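Local atomic coordinates of 3,4-dihydroxy-2-butanone 4-phosphate synthase (Acinetobacter baumannii, PDB entry 6MNZ), a protein that probably catalyses the conversion of D-ribulose 5-phosphate to formate and 3,4-dihydroxy-2-butanone 4-phosphate, a step of riboflavin biosynthesis. Residues M200-Q211 with L223-I234; P243-V252 with L337-S346. One frame throughout, in Å; residues are numbered along the deposited sequence.

Contact 1 of 2, residues M200-Q211 with L223-I234; sequences MTNEQTVERLDQ and LYRYREIGNPDI
Met200, near the end of helix 192-202, reaches the carboxylate of Glu228 with its terminal methyl, CE lying 3.3 Å from OE2. The Glu228 chain can run out this far because CG is anti to the backbone N (chi1 -169°) and the rest is extended; alongside it, pointing the same way, lies Thr205, whose CG2 touches CG and OE2. Just ahead of the first strand, Thr205 O accepts from Ile229 N, in the type II turn Glu228-Asn231, at 2.9 Å. Val206 sets CG1 against Tyr226 CB and CG2 against Glu228 CG, both on the face packed by helix 320-336. Glu207 and Arg227 exchange two nearly straight backbone bonds, Glu207 N to Arg227 O at 2.8 Å and Arg227 N to Glu207 O at 2.7 Å. Arg208 lays its CB beside the Tyr226 ring and brings NH2 to the edge of the Tyr224 ring, the two planes 51° apart; its NH1 forms a salt bridge to Asp336, whose OD2 also bonds Tyr226 OH. On the other side of the strand, Leu209 CD1 sits over a face of the Arg227 guanidinium. Asp210 OD2 uses its syn lone pair for a salt bridge to Arg225 NH1 at 3.0 Å. Gln211 closes the row with CG centred over the Tyr224 ring, 4.2 Å from the centroid, a CH-pi contact. Between the Arg208-Tyr226 and Gln211-Tyr224 pairs the first strand carries one residue more than its partner, as in a beta bulge, within the antiparallel hairpin of strands 206-215 and 220-228 in the GTP cyclohydrolase II-like part of the chain.

Contact 2 of 2, residues P243-V252 with L337-S346; sequences PKEGVTTVRV and LGVEKMKLLS. With SO4 (sulfate ion), chain D.
Thr248 O is held by two neighbouring groups of the facing strand: Lys343 N donates to it at 2.9 Å, and Met342 CA adds a C-H...O contact at 3.3 Å. The same ladder continues on both sides, with Thr248 N bonded to Lys341 O, Val250 N to Lys343 O at 2.9 Å, and Leu345 N to Val250 O, the last almost straight on to the carbonyl (C=O...N 175°). Val250 N comes in from above the plane of its carbonyl, 36° out of it. Such staggered bonding is that of two neighbouring parallel strands, here 248-253 and 342-344 of the mixed sheet of the GTP cyclohydrolase II-like domain, with 362-365 beyond the second; helix 320-336 leads through the Schellman motif at Gly338 into strand 342-344. That helix also lies against one face, where its Leu334 meets Val250 and Met342. There Val250 CG2 rests on Met342 CG at 3.5 Å, while Val250 CB touches Leu344 CD2, side by side. On the opposite face, Thr249 runs alongside the extended Lys343 chain, and its CG2, anti to the backbone N (chi1 -52° for OG1), meets Leu345 CD2. Before the strands, Pro243 CB packs on Val339 CG2 at 3.7 Å, and Lys244 CG and CE lie against Leu337 O, next to the Schellman glycine. At the far end Arg251, bent at chi2, reaches past Leu345 and Ser346 to a sulfate ion, probably from the crystallisation liquor: O1 lies near the guanidinium plane and accepts from NH1 at 3.2 Å and NH2 at 3.1 Å, and Ser347 OG bonds the same ion.

Both contacts belong to one seven-stranded mixed sheet, contact 1 at its outer edge (206-215 with 220-228) and contact 2 further across (248-253 with 342-344), with strands 235-239 and 290-292 between. Their centres are about 18 Å apart, and along the chain contact 1 closes before contact 2 opens. They nevertheless touch, since Leu337 CD2 packs against Tyr224 CE1 (3.3 Å) and Tyr226 OH. Helix 320-336 spans the sheet and is common to both, meeting Met200, Tyr226 and Glu228 in one and Val250 and Met342 in the other. Contact 1 begins on helix 192-202, which probably belongs to the synthase half, and so lies where that half meets the sheet.

Contact 1 of 2, residues M200-Q211 with L223-I234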
# COMPACT_ATOMS: atom_id res chain seq x y z
N MET A 200 24.60 -6.50 -6.88
CA MET A 200 24.60 -5.30 -7.71
C MET A 200 25.88 -5.18 -8.53
O MET A 200 25.86 -4.53 -9.59
CB MET A 200 24.43 -4.06 -6.84
CG MET A 200 23.10 -3.98 -6.11
SD MET A 200 21.67 -3.98 -7.22
CE MET A 200 20.52 -2.97 -6.30
N THR A 201 26.96 -5.84 -8.12
CA THR A 201 28.23 -5.69 -8.81
C THR A 201 28.47 -6.77 -9.85
O THR A 201 29.28 -6.57 -10.76
CB THR A 201 29.39 -5.70 -7.81
OG1 THR A 201 29.43 -6.96 -7.13
CG2 THR A 201 29.23 -4.58 -6.79
N ASN A 202 27.85 -7.94 -9.69
CA ASN A 202 28.15 -9.10 -10.52
C ASN A 202 26.91 -9.59 -11.28
O ASN A 202 26.92 -10.71 -11.81
CB ASN A 202 28.73 -10.23 -9.67
CG ASN A 202 30.01 -9.82 -8.97
OD1 ASN A 202 30.01 -9.52 -7.78
ND2 ASN A 202 31.12 -9.89 -9.70
N GLU A 203 25.86 -8.78 -11.35
CA GLU A 203 24.65 -9.13 -12.08
C GLU A 203 24.10 -7.88 -12.76
O GLU A 203 24.07 -6.80 -12.16
CB GLU A 203 23.59 -9.73 -11.15
CG GLU A 203 24.06 -10.91 -10.32
CD GLU A 203 23.02 -11.38 -9.31
OE1 GLU A 203 21.90 -10.81 -9.30
OE2 GLU A 203 23.33 -12.26 -8.48
N GLN A 204 23.60 -8.05 -13.98
CA GLN A 204 22.81 -7.01 -14.63
C GLN A 204 21.38 -7.09 -14.11
O GLN A 204 20.59 -7.95 -14.50
CB GLN A 204 22.86 -7.16 -16.15
CG GLN A 204 22.37 -5.93 -16.89
CD GLN A 204 21.99 -6.22 -18.33
OE1 GLN A 204 21.27 -7.18 -18.60
NE2 GLN A 204 22.31 -5.30 -19.22
N THR A 205 21.10 -6.27 -13.09
CA THR A 205 19.82 -6.33 -12.40
C THR A 205 18.79 -5.37 -12.97
O THR A 205 17.59 -5.61 -12.79
CB THR A 205 20.03 -6.04 -10.91
OG1 THR A 205 21.22 -6.68 -10.45
CG2 THR A 205 18.85 -6.55 -10.10
N VAL A 206 19.21 -4.36 -13.72
CA VAL A 206 18.32 -3.30 -14.19
C VAL A 206 18.28 -3.33 -15.71
O VAL A 206 19.29 -3.65 -16.35
CB VAL A 206 18.77 -1.91 -13.68
CG1 VAL A 206 17.91 -0.82 -14.29
CG2 VAL A 206 18.73 -1.86 -12.16
N GLU A 207 17.09 -3.12 -16.27
CA GLU A 207 16.91 -3.03 -17.71
C GLU A 207 16.03 -1.83 -18.04
O GLU A 207 14.98 -1.63 -17.42
CB GLU A 207 16.28 -4.31 -18.28
CG GLU A 207 15.98 -4.25 -19.76
CD GLU A 207 15.11 -5.40 -20.22
OE1 GLU A 207 14.85 -6.31 -19.40
OE2 GLU A 207 14.47 -5.26 -21.29
N ARG A 208 16.38 -1.14 -19.12
CA ARG A 208 15.61 -0.01 -19.62
C ARG A 208 14.38 -0.48 -20.39
O ARG A 208 14.36 -1.55 -21.00
CB ARG A 208 16.48 0.87 -20.53
CG ARG A 208 17.08 0.15 -21.72
CD ARG A 208 18.33 0.86 -22.21
NE ARG A 208 18.02 2.20 -22.70
CZ ARG A 208 18.93 3.07 -23.13
NH1 ARG A 208 20.22 2.75 -23.10
NH2 ARG A 208 18.54 4.14 -23.80
N LEU A 209 13.39 0.41 -20.46
CA LEU A 209 12.11 0.11 -21.09
C LEU A 209 11.92 0.88 -22.39
O LEU A 209 11.66 0.28 -23.44
CB LEU A 209 10.96 0.42 -20.12
CG LEU A 209 10.86 -0.39 -18.83
CD1 LEU A 209 9.46 -0.26 -18.25
CD2 LEU A 209 11.20 -1.86 -19.07
N ASP A 210 11.99 2.21 -22.35
CA ASP A 210 11.71 3.03 -23.51
C ASP A 210 12.31 4.41 -23.29
O ASP A 210 12.40 4.88 -22.15
CB ASP A 210 10.21 3.15 -23.78
CG ASP A 210 9.46 3.78 -22.63
OD1 ASP A 210 9.02 4.95 -22.78
OD2 ASP A 210 9.30 3.12 -21.59
N GLN A 211 12.71 5.05 -24.38
CA GLN A 211 13.21 6.41 -24.34
C GLN A 211 12.13 7.38 -24.83
O GLN A 211 11.37 7.08 -25.75
CB GLN A 211 14.47 6.56 -25.20
CG GLN A 211 15.31 7.78 -24.83
CD GLN A 211 16.67 7.77 -25.51
OE1 GLN A 211 17.22 6.71 -25.81
NE2 GLN A 211 17.28 8.95 -25.61
N LEU A 223 13.76 10.91 -21.32
CA LEU A 223 13.24 10.04 -20.27
C LEU A 223 13.66 8.61 -20.56
O LEU A 223 13.06 7.95 -21.42
CB LEU A 223 11.72 10.15 -20.18
CG LEU A 223 11.10 10.12 -18.79
CD1 LEU A 223 11.34 11.44 -18.08
CD2 LEU A 223 9.62 9.82 -18.88
N TYR A 224 14.52 8.06 -19.71
CA TYR A 224 14.84 6.64 -19.71
C TYR A 224 14.07 5.97 -18.58
O TYR A 224 14.24 6.33 -17.41
CB TYR A 224 16.35 6.43 -19.57
CG TYR A 224 17.17 7.06 -20.68
CD1 TYR A 224 17.96 6.27 -21.50
CD2 TYR A 224 17.29 8.44 -20.79
CE1 TYR A 224 18.81 6.85 -22.44
CE2 TYR A 224 18.03 9.01 -21.80
CZ TYR A 224 18.79 8.21 -22.62
OH TYR A 224 19.60 8.78 -23.58
N ARG A 225 13.14 5.09 -18.94
CA ARG A 225 12.43 4.25 -17.98
C ARG A 225 13.15 2.92 -17.80
O ARG A 225 13.33 2.17 -18.77
CB ARG A 225 10.99 4.03 -18.43
CG ARG A 225 10.07 5.22 -18.19
CD ARG A 225 8.79 5.13 -19.02
NE ARG A 225 7.66 4.67 -18.22
CZ ARG A 225 7.14 3.45 -18.29
NH1 ARG A 225 7.60 2.55 -19.15
NH2 ARG A 225 6.09 3.14 -17.53
N TYR A 226 13.46 2.58 -16.55
CA TYR A 226 14.15 1.34 -16.21
C TYR A 226 13.27 0.48 -15.31
O TYR A 226 12.41 0.99 -14.59
CB TYR A 226 15.48 1.62 -15.52
CG TYR A 226 16.51 2.25 -16.42
CD1 TYR A 226 16.57 3.63 -16.59
CD2 TYR A 226 17.42 1.47 -17.12
CE1 TYR A 226 17.59 4.21 -17.32
CE2 TYR A 226 18.46 2.05 -17.82
CZ TYR A 226 18.47 3.42 -18.01
OH TYR A 226 19.38 3.98 -18.87
N ARG A 227 13.51 -0.83 -15.35
CA ARG A 227 12.93 -1.77 -14.40
C ARG A 227 14.00 -2.71 -13.88
O ARG A 227 14.81 -3.23 -14.66
CB ARG A 227 11.79 -2.57 -15.05
CG ARG A 227 10.40 -2.06 -14.72
CD ARG A 227 9.36 -3.16 -14.85
NE ARG A 227 9.15 -3.57 -16.23
CZ ARG A 227 8.19 -3.10 -17.02
NH1 ARG A 227 7.41 -2.11 -16.61
NH2 ARG A 227 8.07 -3.56 -18.26
N GLU A 228 13.93 -3.02 -12.59
CA GLU A 228 14.85 -3.94 -11.94
C GLU A 228 14.18 -5.29 -11.69
O GLU A 228 12.96 -5.39 -11.63
CB GLU A 228 15.37 -3.38 -10.62
CG GLU A 228 16.53 -4.18 -10.05
CD GLU A 228 17.01 -3.66 -8.71
OE1 GLU A 228 16.15 -3.31 -7.88
OE2 GLU A 228 18.18 -3.93 -8.38
N ILE A 229 15.01 -6.34 -11.66
CA ILE A 229 14.52 -7.67 -11.35
C ILE A 229 13.66 -7.62 -10.10
O ILE A 229 14.07 -7.09 -9.06
CB ILE A 229 15.70 -8.64 -11.15
CG1 ILE A 229 16.58 -8.71 -12.40
CG2 ILE A 229 15.19 -10.03 -10.77
CD1 ILE A 229 15.85 -9.14 -13.66
N GLY A 230 12.51 -8.29 -10.16
CA GLY A 230 11.61 -8.37 -9.04
C GLY A 230 10.58 -7.25 -8.97
O GLY A 230 9.50 -7.46 -8.41
N ASN A 231 10.84 -6.13 -9.64
CA ASN A 231 9.81 -5.18 -10.03
C ASN A 231 8.90 -4.85 -8.85
O ASN A 231 7.71 -5.18 -8.87
CB ASN A 231 8.99 -5.74 -11.20
CG ASN A 231 7.85 -4.82 -11.61
OD1 ASN A 231 8.04 -3.92 -12.42
ND2 ASN A 231 6.73 -4.93 -10.90
N PRO A 232 9.40 -4.13 -7.84
CA PRO A 232 8.57 -3.16 -7.12
C PRO A 232 8.58 -1.75 -7.70
O PRO A 232 8.27 -0.80 -6.97
CB PRO A 232 9.19 -3.16 -5.71
CG PRO A 232 10.22 -4.26 -5.70
CD PRO A 232 10.64 -4.42 -7.12
N ASP A 233 9.08 -1.56 -8.92
CA ASP A 233 9.70 -0.29 -9.30
C ASP A 233 9.39 -0.02 -10.76
O ASP A 233 9.23 -0.95 -11.56
CB ASP A 233 11.21 -0.34 -9.07
CG ASP A 233 11.83 -1.64 -9.53
OD1 ASP A 233 11.59 -2.03 -10.70
OD2 ASP A 233 12.63 -2.22 -8.78
N ILE A 234 9.33 1.26 -11.12
CA ILE A 234 9.80 1.75 -12.41
C ILE A 234 10.74 2.92 -12.17
O ILE A 234 10.38 3.87 -11.46
CB ILE A 234 8.62 2.14 -13.32
CG1 ILE A 234 9.11 2.61 -14.68
CG2 ILE A 234 7.75 3.17 -12.62
CD1 ILE A 234 9.48 1.46 -15.60

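Contact 2 of 2, residues P243-V252 with L337-S346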
# COMPACT_ATOMS: atom_id res chain seq x y z
N PRO A 243 25.92 11.90 -21.94
CA PRO A 243 26.89 11.59 -20.86
C PRO A 243 28.11 10.83 -21.35
O PRO A 243 29.08 10.68 -20.59
CB PRO A 243 26.06 10.75 -19.87
CG PRO A 243 24.82 10.35 -20.60
CD PRO A 243 24.57 11.42 -21.61
N LYS A 244 28.05 10.25 -22.54
CA LYS A 244 29.19 9.52 -23.07
C LYS A 244 30.28 10.43 -23.62
O LYS A 244 31.40 9.95 -23.84
CB LYS A 244 28.74 8.58 -24.19
CG LYS A 244 27.48 7.78 -23.87
CD LYS A 244 27.37 6.56 -24.78
CE LYS A 244 26.30 5.59 -24.29
NZ LYS A 244 26.35 4.29 -25.02
N GLU A 245 30.04 11.73 -23.68
CA GLU A 245 30.99 12.69 -24.23
C GLU A 245 31.85 13.35 -23.16
O GLU A 245 32.44 14.41 -23.42
CB GLU A 245 30.25 13.73 -25.07
CG GLU A 245 29.66 13.12 -26.34
CD GLU A 245 28.97 14.13 -27.23
OE1 GLU A 245 28.87 15.31 -26.82
OE2 GLU A 245 28.44 13.73 -28.29
N GLY A 246 31.84 12.83 -21.93
CA GLY A 246 32.70 13.33 -20.87
C GLY A 246 32.03 13.31 -19.51
O GLY A 246 31.33 12.35 -19.19
N VAL A 247 32.29 14.31 -18.67
CA VAL A 247 31.83 14.27 -17.29
C VAL A 247 30.34 14.56 -17.26
O VAL A 247 29.83 15.40 -18.00
CB VAL A 247 32.61 15.27 -16.41
CG1 VAL A 247 34.10 14.93 -16.40
CG2 VAL A 247 32.36 16.70 -16.86
N THR A 248 29.63 13.87 -16.36
CA THR A 248 28.20 14.04 -16.20
C THR A 248 27.90 14.51 -14.78
O THR A 248 28.47 13.98 -13.82
CB THR A 248 27.45 12.74 -16.50
OG1 THR A 248 27.84 12.25 -17.79
CG2 THR A 248 25.95 12.96 -16.48
N THR A 249 27.11 15.57 -14.66
CA THR A 249 26.63 16.03 -13.37
C THR A 249 25.42 15.20 -12.94
O THR A 249 24.45 15.08 -13.70
CB THR A 249 26.26 17.51 -13.44
OG1 THR A 249 27.36 18.26 -13.98
CG2 THR A 249 25.92 18.05 -12.05
N VAL A 250 25.52 14.56 -11.78
CA VAL A 250 24.68 13.42 -11.44
C VAL A 250 24.01 13.68 -10.09
O VAL A 250 24.64 14.22 -9.18
CB VAL A 250 25.49 12.11 -11.40
CG1 VAL A 250 24.62 10.96 -10.92
CG2 VAL A 250 26.06 11.82 -12.78
N ARG A 251 22.76 13.26 -9.97
CA ARG A 251 22.12 13.06 -8.67
C ARG A 251 21.28 11.80 -8.72
O ARG A 251 20.33 11.71 -9.51
CB ARG A 251 21.26 14.26 -8.30
CG ARG A 251 20.49 14.08 -7.00
CD ARG A 251 20.63 15.28 -6.09
NE ARG A 251 19.91 15.10 -4.83
CZ ARG A 251 20.48 14.70 -3.69
NH1 ARG A 251 21.79 14.55 -3.60
NH2 ARG A 251 19.73 14.55 -2.61
N VAL A 252 21.59 10.85 -7.85
CA VAL A 252 20.65 9.80 -7.48
C VAL A 252 19.71 10.31 -6.40
O VAL A 252 20.16 10.85 -5.38
CB VAL A 252 21.40 8.54 -7.01
CG1 VAL A 252 20.44 7.56 -6.36
CG2 VAL A 252 22.13 7.90 -8.18
N LEU A 337 23.68 4.43 -19.24
CA LEU A 337 23.72 5.70 -19.95
C LEU A 337 25.12 6.07 -20.44
O LEU A 337 25.25 7.02 -21.22
CB LEU A 337 23.20 6.82 -19.04
CG LEU A 337 21.73 6.68 -18.62
CD1 LEU A 337 21.40 7.62 -17.47
CD2 LEU A 337 20.81 6.93 -19.80
N GLY A 338 26.14 5.30 -20.08
CA GLY A 338 27.49 5.58 -20.53
C GLY A 338 28.24 6.57 -19.68
O GLY A 338 29.13 7.26 -20.20
N VAL A 339 27.91 6.69 -18.41
CA VAL A 339 28.61 7.58 -17.50
C VAL A 339 29.89 6.91 -17.02
O VAL A 339 29.91 5.71 -16.72
CB VAL A 339 27.71 7.97 -16.32
CG1 VAL A 339 28.43 8.91 -15.37
CG2 VAL A 339 26.42 8.59 -16.83
N GLU A 340 30.98 7.67 -17.01
CA GLU A 340 32.29 7.17 -16.59
C GLU A 340 33.00 8.07 -15.60
O GLU A 340 33.85 7.57 -14.84
CB GLU A 340 33.20 6.97 -17.81
CG GLU A 340 34.43 6.10 -17.54
CD GLU A 340 35.35 6.00 -18.74
OE1 GLU A 340 36.55 5.70 -18.54
OE2 GLU A 340 34.89 6.23 -19.87
N LYS A 341 32.68 9.36 -15.54
CA LYS A 341 33.28 10.28 -14.59
C LYS A 341 32.23 11.31 -14.20
O LYS A 341 31.61 11.92 -15.08
CB LYS A 341 34.51 10.97 -15.18
CG LYS A 341 35.71 10.06 -15.41
CD LYS A 341 36.87 10.81 -16.03
CE LYS A 341 37.97 9.87 -16.49
NZ LYS A 341 39.08 10.59 -17.18
N MET A 342 32.03 11.50 -12.90
CA MET A 342 30.82 12.12 -12.38
C MET A 342 31.18 13.39 -11.61
O MET A 342 32.18 13.43 -10.89
CB MET A 342 30.04 11.18 -11.46
CG MET A 342 29.13 10.21 -12.18
SD MET A 342 28.04 9.31 -11.06
CE MET A 342 29.20 8.31 -10.13
N LYS A 343 30.22 14.31 -11.59
CA LYS A 343 30.20 15.41 -10.63
C LYS A 343 28.93 15.27 -9.80
O LYS A 343 27.83 15.58 -10.27
CB LYS A 343 30.26 16.75 -11.36
CG LYS A 343 29.70 17.93 -10.60
CD LYS A 343 30.01 19.23 -11.34
CE LYS A 343 28.99 20.32 -11.04
NZ LYS A 343 29.27 21.56 -11.82
N LEU A 344 29.07 14.70 -8.60
CA LEU A 344 27.91 14.33 -7.80
C LEU A 344 27.36 15.56 -7.08
O LEU A 344 28.10 16.27 -6.38
CB LEU A 344 28.28 13.26 -6.78
CG LEU A 344 28.57 11.84 -7.28
CD1 LEU A 344 28.76 10.89 -6.10
CD2 LEU A 344 27.46 11.34 -8.19
N LEU A 345 26.04 15.70 -7.11
CA LEU A 345 25.34 16.70 -6.32
C LEU A 345 24.88 16.17 -4.97
O LEU A 345 23.98 16.75 -4.35
CB LEU A 345 24.14 17.24 -7.11
CG LEU A 345 24.45 17.69 -8.54
CD1 LEU A 345 23.26 18.42 -9.14
CD2 LEU A 345 25.70 18.56 -8.58
N SER A 346 25.48 15.08 -4.49
CA SER A 346 25.13 14.50 -3.21
C SER A 346 26.15 14.91 -2.15
O SER A 346 27.29 15.26 -2.45
CB SER A 346 25.07 12.97 -3.31
OG SER A 346 24.06 12.56 -4.21
S SO4 D . 22.03 14.89 0.06
O1 SO4 D . 21.84 13.58 -0.54
O2 SO4 D . 22.94 15.67 -0.78
O3 SO4 D . 20.75 15.58 0.16
O4 SO4 D . 22.61 14.74 1.39